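Local coordinates for tryptophane-5-halogenase (Microbispora sp. ATCC PTA-5024, PDB 5UAO), which probably uses reduced FAD to chlorinate carbon 5 of a tryptophan in the precursor of the lanthipeptide NAI-107, at residues V32-G37 / V229-F234; A40-A45 / V57-S62; E61-P66 / H196-V201. One frame throughout, in Å; residues are numbered along the deposited sequence.

In the fold
From the N terminus, the chain enters the mixed sheet on strand 31-35, passes through helix 39-51 and returns on strand 56-61. Interaction 2 closes this short beta-alpha-beta loop by laying residues 40-45 against 57-62. Interaction 3 starts where that strand ends, at Glu61 and Ser62, which it shares with interaction 2, and closes a far longer loop, of some 130 residues, onto strand 195-208. Interaction 1 encloses both: residues 32-37 meet 229-234 on the other flank of strand 31-35. Interactions 1 and 3 pair strands 31-35 with 227-230 and 56-61 with 195-208, interaction 2 lays helix 39-51 on the sheet, and all three reach the FAD.

Interaction 1: residues V32-G37 / V229-F234; sequences VGVIGG and VDCTGF. With FAD (flavin-adenine dinucleotide), chain E.
The Rossmann-type FAD site rests here on two adjacent parallel strands, in which Val34 bridges to Val229 and Ile35 to Asp230. Val229 grips the first strand with both its backbone groups: its N donates to Gly33 O (2.9 Å), and its O accepts from Ile35 N (2.9 Å) in a nearly straight bond, 167° at the hydrogen. Two residues on, Cys231 N still reaches Ile35 O, on a more bent path of 134°, as the second chain leaves the sheet. On the face carrying the valines, Val229 CG2 touches both Val34 CG2 and Val32 CG1, each at 4.0 Å. Beta-branched side chains suit such extended backbone, and Leu48 and Thr44 of helix 39-51 cover them. Beyond, the small thiol of Cys231, SG, lies 3.9 Å from Val34 CG1 and suits this buried place.

On the Ile35 face, Ile35 CG2 and Thr232 CG2 run side by side, 3.7 Å apart. Thr232 sets OG1 between its backbone N and carbonyl carbon (chi1 61°), and from there the hydroxyl donates to the syn lone pair of Asp230 OD1. The backbone N of Thr232 meets the same oxygen nearly head-on, at 2.8 Å, which makes an Asx turn. Asp230 OD2 and Thr232 OG1 also bind backbone N atoms of Leu239 and Leu237, tying the turn to helix 237-242.

Glycine is required at Gly36: at its positive phi a CB would jam against Ile35 O, and it would also hit Cys231 O. Gly37 N donates to the ribose oxygen O3B of FAD at 2.9 Å, and at Gly233 a CB would strike the phosphate oxygen O2A. A glycine-rich turn at the C-terminal end of a parallel strand, closing on the dinucleotide, is the hallmark of the Rossmann fold.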
loop_
_atom_site.group_PDB
_atom_site.type_symbol
_atom_site.label_atom_id
_atom_site.label_comp_id
_atom_site.label_asym_id
_atom_site.label_seq_id
_atom_site.Cartn_x
_atom_site.Cartn_y
_atom_site.Cartn_z
ATOM N N VAL A 32 12.446 1.438 -30.450
ATOM C CA VAL A 32 12.796 2.098 -29.191
ATOM C C VAL A 32 14.297 2.321 -29.204
ATOM O O VAL A 32 15.072 1.429 -29.566
ATOM C CB VAL A 32 12.411 1.255 -27.962
ATOM C CG1 VAL A 32 12.898 1.913 -26.704
ATOM C CG2 VAL A 32 10.906 0.994 -27.900
ATOM N N GLY A 33 14.662 3.540 -28.891
ATOM C CA GLY A 33 16.066 3.982 -28.706
ATOM C C GLY A 33 16.378 4.125 -27.202
ATOM O O GLY A 33 15.843 4.987 -26.522
ATOM N N VAL A 34 17.213 3.240 -26.701
ATOM C CA VAL A 34 17.743 3.314 -25.355
ATOM C C VAL A 34 19.070 4.102 -25.358
ATOM O O VAL A 34 20.103 3.699 -25.965
ATOM C CB VAL A 34 17.941 1.909 -24.804
ATOM C CG1 VAL A 34 18.659 1.978 -23.433
ATOM C CG2 VAL A 34 16.595 1.192 -24.794
ATOM N N ILE A 35 19.034 5.274 -24.744
ATOM C CA ILE A 35 20.140 6.190 -24.880
ATOM C C ILE A 35 21.053 6.098 -23.689
ATOM O O ILE A 35 20.745 6.644 -22.613
ATOM C CB ILE A 35 19.640 7.628 -25.016
ATOM C CG1 ILE A 35 18.547 7.662 -26.086
ATOM C CG2 ILE A 35 20.836 8.556 -25.396
ATOM C CD1 ILE A 35 18.912 6.973 -27.418
ATOM N N GLY A 36 22.152 5.371 -23.862
ATOM C CA GLY A 36 23.047 5.062 -22.756
ATOM C C GLY A 36 23.322 3.581 -22.528
ATOM O O GLY A 36 22.443 2.754 -22.675
ATOM N N GLY A 37 24.574 3.259 -22.213
ATOM C CA GLY A 37 25.051 1.863 -22.106
ATOM C C GLY A 37 25.686 1.449 -20.783
ATOM O O GLY A 37 26.606 0.661 -20.745
ATOM N N VAL A 229 14.334 5.899 -24.259
ATOM C CA VAL A 229 14.603 5.687 -22.824
ATOM C C VAL A 229 15.873 6.512 -22.474
ATOM O O VAL A 229 16.916 6.398 -23.144
ATOM C CB VAL A 229 14.773 4.194 -22.469
ATOM C CG1 VAL A 229 14.778 3.996 -20.972
ATOM C CG2 VAL A 229 13.665 3.301 -23.029
ATOM N N ASP A 230 15.760 7.414 -21.488
ATOM C CA ASP A 230 16.898 8.167 -21.056
ATOM C C ASP A 230 17.695 7.409 -19.987
ATOM O O ASP A 230 17.285 7.314 -18.814
ATOM C CB ASP A 230 16.486 9.539 -20.544
ATOM C CG ASP A 230 17.685 10.401 -20.244
ATOM O OD1 ASP A 230 18.822 9.887 -20.156
ATOM O OD2 ASP A 230 17.497 11.637 -20.055
ATOM N N CYS A 231 18.796 6.802 -20.427
ATOM C CA CYS A 231 19.762 6.124 -19.565
ATOM C C CYS A 231 21.104 6.877 -19.630
ATOM O O CYS A 231 22.188 6.265 -19.589
ATOM C CB CYS A 231 19.869 4.620 -19.950
ATOM S SG CYS A 231 18.272 3.736 -19.928
ATOM N N THR A 232 21.056 8.221 -19.639
ATOM C CA THR A 232 22.291 8.963 -19.833
ATOM C C THR A 232 23.032 9.265 -18.572
ATOM O O THR A 232 24.022 9.987 -18.637
ATOM C CB THR A 232 22.095 10.285 -20.634
ATOM O OG1 THR A 232 21.205 11.150 -19.947
ATOM C CG2 THR A 232 21.540 9.980 -22.000
ATOM N N GLY A 233 22.632 8.668 -17.444
ATOM C CA GLY A 233 23.270 8.910 -16.163
ATOM C C GLY A 233 22.886 10.271 -15.552
ATOM O O GLY A 233 21.934 10.883 -15.956
ATOM N N PHE A 234 23.713 10.802 -14.678
ATOM C CA PHE A 234 23.356 12.063 -13.956
ATOM C C PHE A 234 23.050 13.253 -14.859
ATOM O O PHE A 234 22.164 13.991 -14.527
ATOM C CB PHE A 234 24.462 12.432 -12.954
ATOM C CG PHE A 234 24.546 11.501 -11.776
ATOM C CD1 PHE A 234 23.516 11.447 -10.871
ATOM C CD2 PHE A 234 25.684 10.776 -11.516
ATOM C CE1 PHE A 234 23.577 10.643 -9.747
ATOM C CE2 PHE A 234 25.784 9.985 -10.380
ATOM C CZ PHE A 234 24.722 9.899 -9.502
HETATM P PA FAD E . 25.966 5.489 -16.224
HETATM O O1A FAD E . 26.644 4.206 -15.743
HETATM O O2A FAD E . 26.457 6.889 -15.809
HETATM O O5B FAD E . 25.771 5.430 -17.819
HETATM C C5B FAD E . 25.453 6.530 -18.647
HETATM C C4B FAD E . 25.584 6.065 -20.086
HETATM O O4B FAD E . 25.016 7.172 -20.790
HETATM C C3B FAD E . 27.002 5.846 -20.650
HETATM O O3B FAD E . 27.094 4.630 -21.551
HETATM C C2B FAD E . 27.267 7.121 -21.457
HETATM O O2B FAD E . 28.227 6.980 -22.581
HETATM C C1B FAD E . 25.847 7.448 -21.922
HETATM N N9A FAD E . 25.729 8.862 -22.351
HETATM C C8A FAD E . 25.747 9.966 -21.546
HETATM N N7A FAD E . 25.591 11.083 -22.308
HETATM C C5A FAD E . 25.499 10.673 -23.598
HETATM C C6A FAD E . 25.390 11.356 -24.881
HETATM N N6A FAD E . 25.319 12.721 -24.918
HETATM N N1A FAD E . 25.308 10.602 -25.968
HETATM C C2A FAD E . 25.346 9.255 -25.940
HETATM N N3A FAD E . 25.473 8.579 -24.798
HETATM C C4A FAD E . 25.555 9.238 -23.627
HETATM N N1 FAD E . 23.681 0.591 -7.261
HETATM C C2 FAD E . 23.492 -0.658 -6.715
HETATM O O2 FAD E . 22.497 -1.371 -7.063
HETATM N N3 FAD E . 24.365 -1.171 -5.806
HETATM C C4 FAD E . 25.461 -0.513 -5.379
HETATM O O4 FAD E . 26.202 -1.074 -4.513
HETATM C C4X FAD E . 25.716 0.853 -5.950
HETATM N N5 FAD E . 26.750 1.647 -5.555
HETATM C C5X FAD E . 26.962 2.878 -6.077
HETATM C C6 FAD E . 28.038 3.632 -5.628
HETATM C C7 FAD E . 28.270 4.908 -6.110
HETATM C C7M FAD E . 29.436 5.742 -5.670
HETATM C C8 FAD E . 27.405 5.456 -7.153
HETATM C C8M FAD E . 27.681 6.848 -7.681
HETATM C C9 FAD E . 26.326 4.710 -7.595
HETATM C C9A FAD E . 26.029 3.439 -7.099
HETATM N N10 FAD E . 24.896 2.670 -7.542
HETATM C C10 FAD E . 24.734 1.378 -6.947
HETATM C "C1'" FAD E . 23.935 3.045 -8.624
HETATM C "C2'" FAD E . 24.435 2.160 -9.864
HETATM O "O2'" FAD E . 25.815 2.496 -9.921
HETATM C "C3'" FAD E . 24.260 2.312 -11.418
HETATM O "O3'" FAD E . 25.149 1.609 -12.365
HETATM C "C4'" FAD E . 24.840 3.636 -11.819
HETATM O "O4'" FAD E . 25.232 4.414 -10.647
HETATM C "C5'" FAD E . 23.847 4.223 -12.822
HETATM O "O5'" FAD E . 23.900 3.520 -14.030
HETATM P P FAD E . 23.425 4.409 -15.318
HETATM O O1P FAD E . 22.196 5.145 -14.995
HETATM O O2P FAD E . 23.359 3.345 -16.407
HETATM O O3P FAD E . 24.438 5.571 -15.642
#

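Interaction 2: residues A40-A45 / V57-S62. With FAD (flavin-adenine dinucleotide), chain E.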
loop_
_atom_site.group_PDB
_atom_site.type_symbol
_atom_site.label_atom_id
_atom_site.label_comp_id
_atom_site.label_asym_id
_atom_site.label_seq_id
_atom_site.Cartn_x
_atom_site.Cartn_y
_atom_site.Cartn_z
ATOM N N ALA A 40 21.923 0.559 -16.493
ATOM C CA ALA A 40 20.546 0.953 -16.728
ATOM C C ALA A 40 20.152 0.691 -18.184
ATOM O O ALA A 40 19.069 0.160 -18.483
ATOM C CB ALA A 40 20.340 2.445 -16.352
ATOM N N GLY A 41 21.015 1.063 -19.109
ATOM C CA GLY A 41 20.681 0.989 -20.514
ATOM C C GLY A 41 20.581 -0.484 -20.963
ATOM O O GLY A 41 19.613 -0.870 -21.633
ATOM N N TYR A 42 21.531 -1.302 -20.527
ATOM C CA TYR A 42 21.540 -2.719 -20.968
ATOM C C TYR A 42 20.384 -3.505 -20.368
ATOM O O TYR A 42 19.726 -4.274 -21.098
ATOM C CB TYR A 42 22.913 -3.396 -20.792
ATOM C CG TYR A 42 23.861 -3.003 -21.974
ATOM C CD1 TYR A 42 23.720 -3.594 -23.208
ATOM C CD2 TYR A 42 24.795 -1.993 -21.862
ATOM C CE1 TYR A 42 24.489 -3.201 -24.281
ATOM C CE2 TYR A 42 25.594 -1.620 -22.924
ATOM C CZ TYR A 42 25.421 -2.251 -24.146
ATOM O OH TYR A 42 26.197 -1.934 -25.228
ATOM N N LEU A 43 20.086 -3.275 -19.083
ATOM C CA LEU A 43 18.969 -3.935 -18.506
ATOM C C LEU A 43 17.668 -3.528 -19.152
ATOM O O LEU A 43 16.792 -4.364 -19.364
ATOM C CB LEU A 43 18.927 -3.752 -16.985
ATOM C CG LEU A 43 20.102 -4.326 -16.185
ATOM C CD1 LEU A 43 19.955 -3.878 -14.780
ATOM C CD2 LEU A 43 20.168 -5.874 -16.200
ATOM N N THR A 44 17.502 -2.260 -19.500
ATOM C CA THR A 44 16.298 -1.840 -20.172
ATOM C C THR A 44 16.190 -2.456 -21.548
ATOM O O THR A 44 15.106 -2.964 -21.900
ATOM C CB THR A 44 16.296 -0.321 -20.399
ATOM O OG1 THR A 44 16.410 0.311 -19.135
ATOM C CG2 THR A 44 15.042 0.116 -21.061
ATOM N N ALA A 45 17.279 -2.428 -22.322
ATOM C CA ALA A 45 17.237 -2.984 -23.685
ATOM C C ALA A 45 16.942 -4.517 -23.673
ATOM O O ALA A 45 16.145 -5.001 -24.464
ATOM C CB ALA A 45 18.558 -2.708 -24.386
ATOM N N VAL A 57 14.868 -2.632 -31.086
ATOM C CA VAL A 57 15.423 -1.952 -29.937
ATOM C C VAL A 57 16.885 -1.661 -30.227
ATOM O O VAL A 57 17.670 -2.560 -30.533
ATOM C CB VAL A 57 15.299 -2.831 -28.692
ATOM C CG1 VAL A 57 16.020 -2.197 -27.506
ATOM C CG2 VAL A 57 13.834 -3.081 -28.348
ATOM N N ALA A 58 17.260 -0.394 -30.138
ATOM C CA ALA A 58 18.612 0.074 -30.435
ATOM C C ALA A 58 19.179 0.659 -29.159
ATOM O O ALA A 58 18.450 1.358 -28.452
ATOM C CB ALA A 58 18.544 1.152 -31.503
ATOM N N LEU A 59 20.421 0.340 -28.823
ATOM C CA LEU A 59 21.116 0.963 -27.756
ATOM C C LEU A 59 22.189 1.908 -28.322
ATOM O O LEU A 59 23.076 1.444 -29.040
ATOM C CB LEU A 59 21.732 -0.102 -26.806
ATOM C CG LEU A 59 22.262 0.488 -25.483
ATOM C CD1 LEU A 59 22.081 -0.423 -24.271
ATOM C CD2 LEU A 59 23.732 0.890 -25.590
ATOM N N VAL A 60 22.133 3.199 -27.914
ATOM C CA VAL A 60 23.038 4.272 -28.326
ATOM C C VAL A 60 23.970 4.669 -27.176
ATOM O O VAL A 60 23.527 4.965 -26.077
ATOM C CB VAL A 60 22.263 5.530 -28.765
ATOM C CG1 VAL A 60 23.192 6.686 -29.211
ATOM C CG2 VAL A 60 21.201 5.218 -29.841
ATOM N N GLU A 61 25.265 4.627 -27.391
ATOM C CA GLU A 61 26.203 5.032 -26.351
ATOM C C GLU A 61 27.504 5.610 -26.910
ATOM O O GLU A 61 27.964 5.283 -28.035
ATOM C CB GLU A 61 26.543 3.890 -25.403
ATOM C CG GLU A 61 27.209 2.716 -26.057
ATOM C CD GLU A 61 27.682 1.632 -25.113
ATOM O OE1 GLU A 61 28.155 1.915 -23.997
ATOM O OE2 GLU A 61 27.598 0.466 -25.500
ATOM N N SER A 62 28.068 6.486 -26.105
ATOM C CA SER A 62 29.229 7.251 -26.471
ATOM C C SER A 62 30.433 6.535 -25.921
ATOM O O SER A 62 30.564 6.377 -24.710
ATOM C CB SER A 62 29.130 8.665 -25.833
ATOM O OG SER A 62 30.259 9.466 -26.143
HETATM P PA FAD E . 25.966 5.489 -16.224
HETATM O O1A FAD E . 26.644 4.206 -15.743
HETATM O O2A FAD E . 26.457 6.889 -15.809
HETATM O O5B FAD E . 25.771 5.430 -17.819
HETATM C C5B FAD E . 25.453 6.530 -18.647
HETATM C C4B FAD E . 25.584 6.065 -20.086
HETATM O O4B FAD E . 25.016 7.172 -20.790
HETATM C C3B FAD E . 27.002 5.846 -20.650
HETATM O O3B FAD E . 27.094 4.630 -21.551
HETATM C C2B FAD E . 27.267 7.121 -21.457
HETATM O O2B FAD E . 28.227 6.980 -22.581
HETATM C C1B FAD E . 25.847 7.448 -21.922
HETATM N N9A FAD E . 25.729 8.862 -22.351
HETATM C C8A FAD E . 25.747 9.966 -21.546
HETATM N N7A FAD E . 25.591 11.083 -22.308
HETATM C C5A FAD E . 25.499 10.673 -23.598
HETATM C C6A FAD E . 25.390 11.356 -24.881
HETATM N N6A FAD E . 25.319 12.721 -24.918
HETATM N N1A FAD E . 25.308 10.602 -25.968
HETATM C C2A FAD E . 25.346 9.255 -25.940
HETATM N N3A FAD E . 25.473 8.579 -24.798
HETATM C C4A FAD E . 25.555 9.238 -23.627
HETATM N N1 FAD E . 23.681 0.591 -7.261
HETATM C C2 FAD E . 23.492 -0.658 -6.715
HETATM O O2 FAD E . 22.497 -1.371 -7.063
HETATM N N3 FAD E . 24.365 -1.171 -5.806
HETATM C C4 FAD E . 25.461 -0.513 -5.379
HETATM O O4 FAD E . 26.202 -1.074 -4.513
HETATM C C4X FAD E . 25.716 0.853 -5.950
HETATM N N5 FAD E . 26.750 1.647 -5.555
HETATM C C5X FAD E . 26.962 2.878 -6.077
HETATM C C6 FAD E . 28.038 3.632 -5.628
HETATM C C7 FAD E . 28.270 4.908 -6.110
HETATM C C7M FAD E . 29.436 5.742 -5.670
HETATM C C8 FAD E . 27.405 5.456 -7.153
HETATM C C8M FAD E . 27.681 6.848 -7.681
HETATM C C9 FAD E . 26.326 4.710 -7.595
HETATM C C9A FAD E . 26.029 3.439 -7.099
HETATM N N10 FAD E . 24.896 2.670 -7.542
HETATM C C10 FAD E . 24.734 1.378 -6.947
HETATM C "C1'" FAD E . 23.935 3.045 -8.624
HETATM C "C2'" FAD E . 24.435 2.160 -9.864
HETATM O "O2'" FAD E . 25.815 2.496 -9.921
HETATM C "C3'" FAD E . 24.260 2.312 -11.418
HETATM O "O3'" FAD E . 25.149 1.609 -12.365
HETATM C "C4'" FAD E . 24.840 3.636 -11.819
HETATM O "O4'" FAD E . 25.232 4.414 -10.647
HETATM C "C5'" FAD E . 23.847 4.223 -12.822
HETATM O "O5'" FAD E . 23.900 3.520 -14.030
HETATM P P FAD E . 23.425 4.409 -15.318
HETATM O O1P FAD E . 22.196 5.145 -14.995
HETATM O O2P FAD E . 23.359 3.345 -16.407
HETATM O O3P FAD E . 24.438 5.571 -15.642
#
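Helix 40-45, which brings Gly41, Tyr42 and Ala45 to Val57, Leu59 and Glu61, runs antiparallel to strand 57-61, at 174° with the short axes 9.3 Å apart. Leu59 is at the centre of the contact. With CG anti to the backbone N (chi1 -169°), its branch points off the strand toward the helix, which carries CD1 over the centre of the Tyr42 ring, 3.6 Å from the centroid, a CH-pi contact on the ring face. The same methyl lies 3.6 Å from Gly41 C, against bare backbone where a CB would point toward the strand; the glycine probably eases this close approach. Further along, Ala45 CB meets Val57 CG1 at 4.1 Å; the small alanine and the branched valine keep helix and sheet near each other.

The polar end of Tyr42 lies beyond Leu59. Its OH donates to Glu61 OE2 at 2.8 Å, arriving on the syn side but 34° out of the carboxylate plane. His196 NE2 binds the same oxygen from the neighbouring strand. At the start of the segment, Ala40 N donates to the FAD phosphate oxygen O2P at 3.1 Å.

The chemistry divides accordingly: aliphatic groups bind the helix to the sheet, while near the FAD the tyrosine hydroxyl, with His196, probably holds the Glu61 carboxylate in place, and the helix N-terminal end probably helps to balance the phosphate charge.

Interaction 3: residues E61-P66 / H196-V201. With FAD (flavin-adenine dinucleotide), chain E.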
loop_
_atom_site.group_PDB
_atom_site.type_symbol
_atom_site.label_atom_id
_atom_site.label_comp_id
_atom_site.label_asym_id
_atom_site.label_seq_id
_atom_site.Cartn_x
_atom_site.Cartn_y
_atom_site.Cartn_z
ATOM N N GLU A 61 25.265 4.627 -27.391
ATOM C CA GLU A 61 26.203 5.032 -26.351
ATOM C C GLU A 61 27.504 5.610 -26.910
ATOM O O GLU A 61 27.964 5.283 -28.035
ATOM C CB GLU A 61 26.543 3.890 -25.403
ATOM C CG GLU A 61 27.209 2.716 -26.057
ATOM C CD GLU A 61 27.682 1.632 -25.113
ATOM O OE1 GLU A 61 28.155 1.915 -23.997
ATOM O OE2 GLU A 61 27.598 0.466 -25.500
ATOM N N SER A 62 28.068 6.486 -26.105
ATOM C CA SER A 62 29.229 7.251 -26.471
ATOM C C SER A 62 30.433 6.535 -25.921
ATOM O O SER A 62 30.564 6.377 -24.710
ATOM C CB SER A 62 29.130 8.665 -25.833
ATOM O OG SER A 62 30.259 9.466 -26.143
ATOM N N ALA A 63 31.354 6.165 -26.786
ATOM C CA ALA A 63 32.606 5.625 -26.323
ATOM C C ALA A 63 33.389 6.674 -25.536
ATOM O O ALA A 63 34.340 6.343 -24.826
ATOM C CB ALA A 63 33.408 5.155 -27.509
ATOM N N ASP A 64 33.003 7.937 -25.660
ATOM C CA ASP A 64 33.744 9.043 -25.007
ATOM C C ASP A 64 33.210 9.541 -23.679
ATOM O O ASP A 64 33.807 10.454 -23.083
ATOM C CB ASP A 64 33.807 10.273 -25.934
ATOM C CG ASP A 64 34.700 10.049 -27.156
ATOM O OD1 ASP A 64 35.570 9.145 -27.097
ATOM O OD2 ASP A 64 34.511 10.778 -28.164
ATOM N N ILE A 65 32.063 9.035 -23.238
ATOM C CA ILE A 65 31.555 9.386 -21.909
ATOM C C ILE A 65 31.434 8.060 -21.165
ATOM O O ILE A 65 30.540 7.263 -21.457
ATOM C CB ILE A 65 30.182 10.088 -21.965
ATOM C CG1 ILE A 65 30.297 11.434 -22.679
ATOM C CG2 ILE A 65 29.663 10.322 -20.539
ATOM C CD1 ILE A 65 28.985 11.906 -23.243
ATOM N N PRO A 66 32.360 7.801 -20.256
ATOM C CA PRO A 66 32.363 6.487 -19.668
ATOM C C PRO A 66 31.165 6.320 -18.749
ATOM O O PRO A 66 30.663 7.299 -18.161
ATOM C CB PRO A 66 33.621 6.478 -18.804
ATOM C CG PRO A 66 33.846 7.933 -18.471
ATOM C CD PRO A 66 33.424 8.669 -19.715
ATOM N N HIS A 196 23.255 -2.047 -31.778
ATOM C CA HIS A 196 24.124 -1.095 -31.139
ATOM C C HIS A 196 24.421 0.120 -32.057
ATOM O O HIS A 196 24.634 -0.071 -33.232
ATOM C CB HIS A 196 25.401 -1.777 -30.739
ATOM C CG HIS A 196 26.228 -0.953 -29.824
ATOM N ND1 HIS A 196 27.227 -0.102 -30.273
ATOM C CD2 HIS A 196 26.205 -0.838 -28.475
ATOM C CE1 HIS A 196 27.776 0.505 -29.233
ATOM N NE2 HIS A 196 27.174 0.075 -28.129
ATOM N N VAL A 197 24.387 1.349 -31.506
ATOM C CA VAL A 197 24.781 2.562 -32.204
ATOM C C VAL A 197 25.887 3.308 -31.395
ATOM O O VAL A 197 25.695 3.612 -30.207
ATOM C CB VAL A 197 23.554 3.443 -32.435
ATOM C CG1 VAL A 197 23.942 4.721 -33.146
ATOM C CG2 VAL A 197 22.510 2.693 -33.275
ATOM N N ASP A 198 27.052 3.530 -31.988
ATOM C CA ASP A 198 28.102 4.262 -31.313
ATOM C C ASP A 198 27.950 5.725 -31.694
ATOM O O ASP A 198 28.223 6.112 -32.835
ATOM C CB ASP A 198 29.476 3.704 -31.656
ATOM C CG ASP A 198 30.648 4.552 -31.105
ATOM O OD1 ASP A 198 30.494 5.375 -30.170
ATOM O OD2 ASP A 198 31.767 4.397 -31.653
ATOM N N ALA A 199 27.554 6.550 -30.738
ATOM C CA ALA A 199 27.319 7.975 -31.048
ATOM C C ALA A 199 27.342 8.801 -29.783
ATOM O O ALA A 199 27.044 8.309 -28.696
ATOM C CB ALA A 199 25.976 8.121 -31.747
ATOM N N THR A 200 27.722 10.055 -29.923
ATOM C CA THR A 200 27.627 11.002 -28.851
ATOM C C THR A 200 26.534 11.948 -29.195
ATOM O O THR A 200 26.593 12.664 -30.238
ATOM C CB THR A 200 28.971 11.725 -28.616
ATOM O OG1 THR A 200 29.902 10.721 -28.246
ATOM C CG2 THR A 200 28.849 12.712 -27.437
ATOM N N VAL A 201 25.463 11.944 -28.383
ATOM C CA VAL A 201 24.304 12.825 -28.683
ATOM C C VAL A 201 24.684 14.253 -28.344
ATOM O O VAL A 201 25.204 14.475 -27.265
ATOM C CB VAL A 201 23.024 12.366 -27.915
ATOM C CG1 VAL A 201 21.926 13.426 -27.947
ATOM C CG2 VAL A 201 22.548 11.030 -28.479
HETATM P PA FAD E . 25.966 5.489 -16.224
HETATM O O1A FAD E . 26.644 4.206 -15.743
HETATM O O2A FAD E . 26.457 6.889 -15.809
HETATM O O5B FAD E . 25.771 5.430 -17.819
HETATM C C5B FAD E . 25.453 6.530 -18.647
HETATM C C4B FAD E . 25.584 6.065 -20.086
HETATM O O4B FAD E . 25.016 7.172 -20.790
HETATM C C3B FAD E . 27.002 5.846 -20.650
HETATM O O3B FAD E . 27.094 4.630 -21.551
HETATM C C2B FAD E . 27.267 7.121 -21.457
HETATM O O2B FAD E . 28.227 6.980 -22.581
HETATM C C1B FAD E . 25.847 7.448 -21.922
HETATM N N9A FAD E . 25.729 8.862 -22.351
HETATM C C8A FAD E . 25.747 9.966 -21.546
HETATM N N7A FAD E . 25.591 11.083 -22.308
HETATM C C5A FAD E . 25.499 10.673 -23.598
HETATM C C6A FAD E . 25.390 11.356 -24.881
HETATM N N6A FAD E . 25.319 12.721 -24.918
HETATM N N1A FAD E . 25.308 10.602 -25.968
HETATM C C2A FAD E . 25.346 9.255 -25.940
HETATM N N3A FAD E . 25.473 8.579 -24.798
HETATM C C4A FAD E . 25.555 9.238 -23.627
HETATM N N1 FAD E . 23.681 0.591 -7.261
HETATM C C2 FAD E . 23.492 -0.658 -6.715
HETATM O O2 FAD E . 22.497 -1.371 -7.063
HETATM N N3 FAD E . 24.365 -1.171 -5.806
HETATM C C4 FAD E . 25.461 -0.513 -5.379
HETATM O O4 FAD E . 26.202 -1.074 -4.513
HETATM C C4X FAD E . 25.716 0.853 -5.950
HETATM N N5 FAD E . 26.750 1.647 -5.555
HETATM C C5X FAD E . 26.962 2.878 -6.077
HETATM C C6 FAD E . 28.038 3.632 -5.628
HETATM C C7 FAD E . 28.270 4.908 -6.110
HETATM C C7M FAD E . 29.436 5.742 -5.670
HETATM C C8 FAD E . 27.405 5.456 -7.153
HETATM C C8M FAD E . 27.681 6.848 -7.681
HETATM C C9 FAD E . 26.326 4.710 -7.595
HETATM C C9A FAD E . 26.029 3.439 -7.099
HETATM N N10 FAD E . 24.896 2.670 -7.542
HETATM C C10 FAD E . 24.734 1.378 -6.947
HETATM C "C1'" FAD E . 23.935 3.045 -8.624
HETATM C "C2'" FAD E . 24.435 2.160 -9.864
HETATM O "O2'" FAD E . 25.815 2.496 -9.921
HETATM C "C3'" FAD E . 24.260 2.312 -11.418
HETATM O "O3'" FAD E . 25.149 1.609 -12.365
HETATM C "C4'" FAD E . 24.840 3.636 -11.819
HETATM O "O4'" FAD E . 25.232 4.414 -10.647
HETATM C "C5'" FAD E . 23.847 4.223 -12.822
HETATM O "O5'" FAD E . 23.900 3.520 -14.030
HETATM P P FAD E . 23.425 4.409 -15.318
HETATM O O1P FAD E . 22.196 5.145 -14.995
HETATM O O2P FAD E . 23.359 3.345 -16.407
HETATM O O3P FAD E . 24.438 5.571 -15.642
#
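His196 and Glu61 cross at about a right angle, with imidazole and carboxylate planes 58° apart. The bond between them is nevertheless well directed: His196 NE2 donates to Glu61 OE2 at 2.7 Å, the oxygen lying in the ring plane and accepting through its anti lone pair. Glu61 gets there because CG sits between the backbone N and carbonyl carbon (chi1 62°) and the chain beyond is extended. OE2 thus has two donors, the imidazole and the hydroxyl of Tyr42. A glutamine here would probably weaken both bonds, removing the negative charge and leaving His196 and Tyr42 without a carboxylate to share. OE1 stands near the FAD ribose, but at 3.8 Å from O3B.

Alongside, the backbones run parallel: Glu61 N donates to Val197 O (3.0 Å), and Ala199 N to Glu61 O. Next along, the hydroxyls of Ser62 and Thr200 meet, either one as donor; OG to OG1 is 2.5 Å, unusually short, so the exact length is doubtful. Ser62 OG also accepts from Asp64 N, an ST turn, so serine suits the start of the type I beta turn from Ser62 to Ile65 and probably helps to hold it to Thr200.

That turn delivers Ile65 to the cofactor. Its O accepts from the ribose hydroxyl O2B of FAD at 2.6 Å, while CD1 packs against the adenine by N7A (3.6 Å). At the adenine edge, Val201 N donates to N1A (2.8 Å) and Val201 O accepts from N6A (2.9 Å). The base is therefore read by backbone polar groups and flanked by an aliphatic side chain, whereas the buttressed carboxylate of Glu61 probably contributes a negative charge beside the ribose rather than a direct bond.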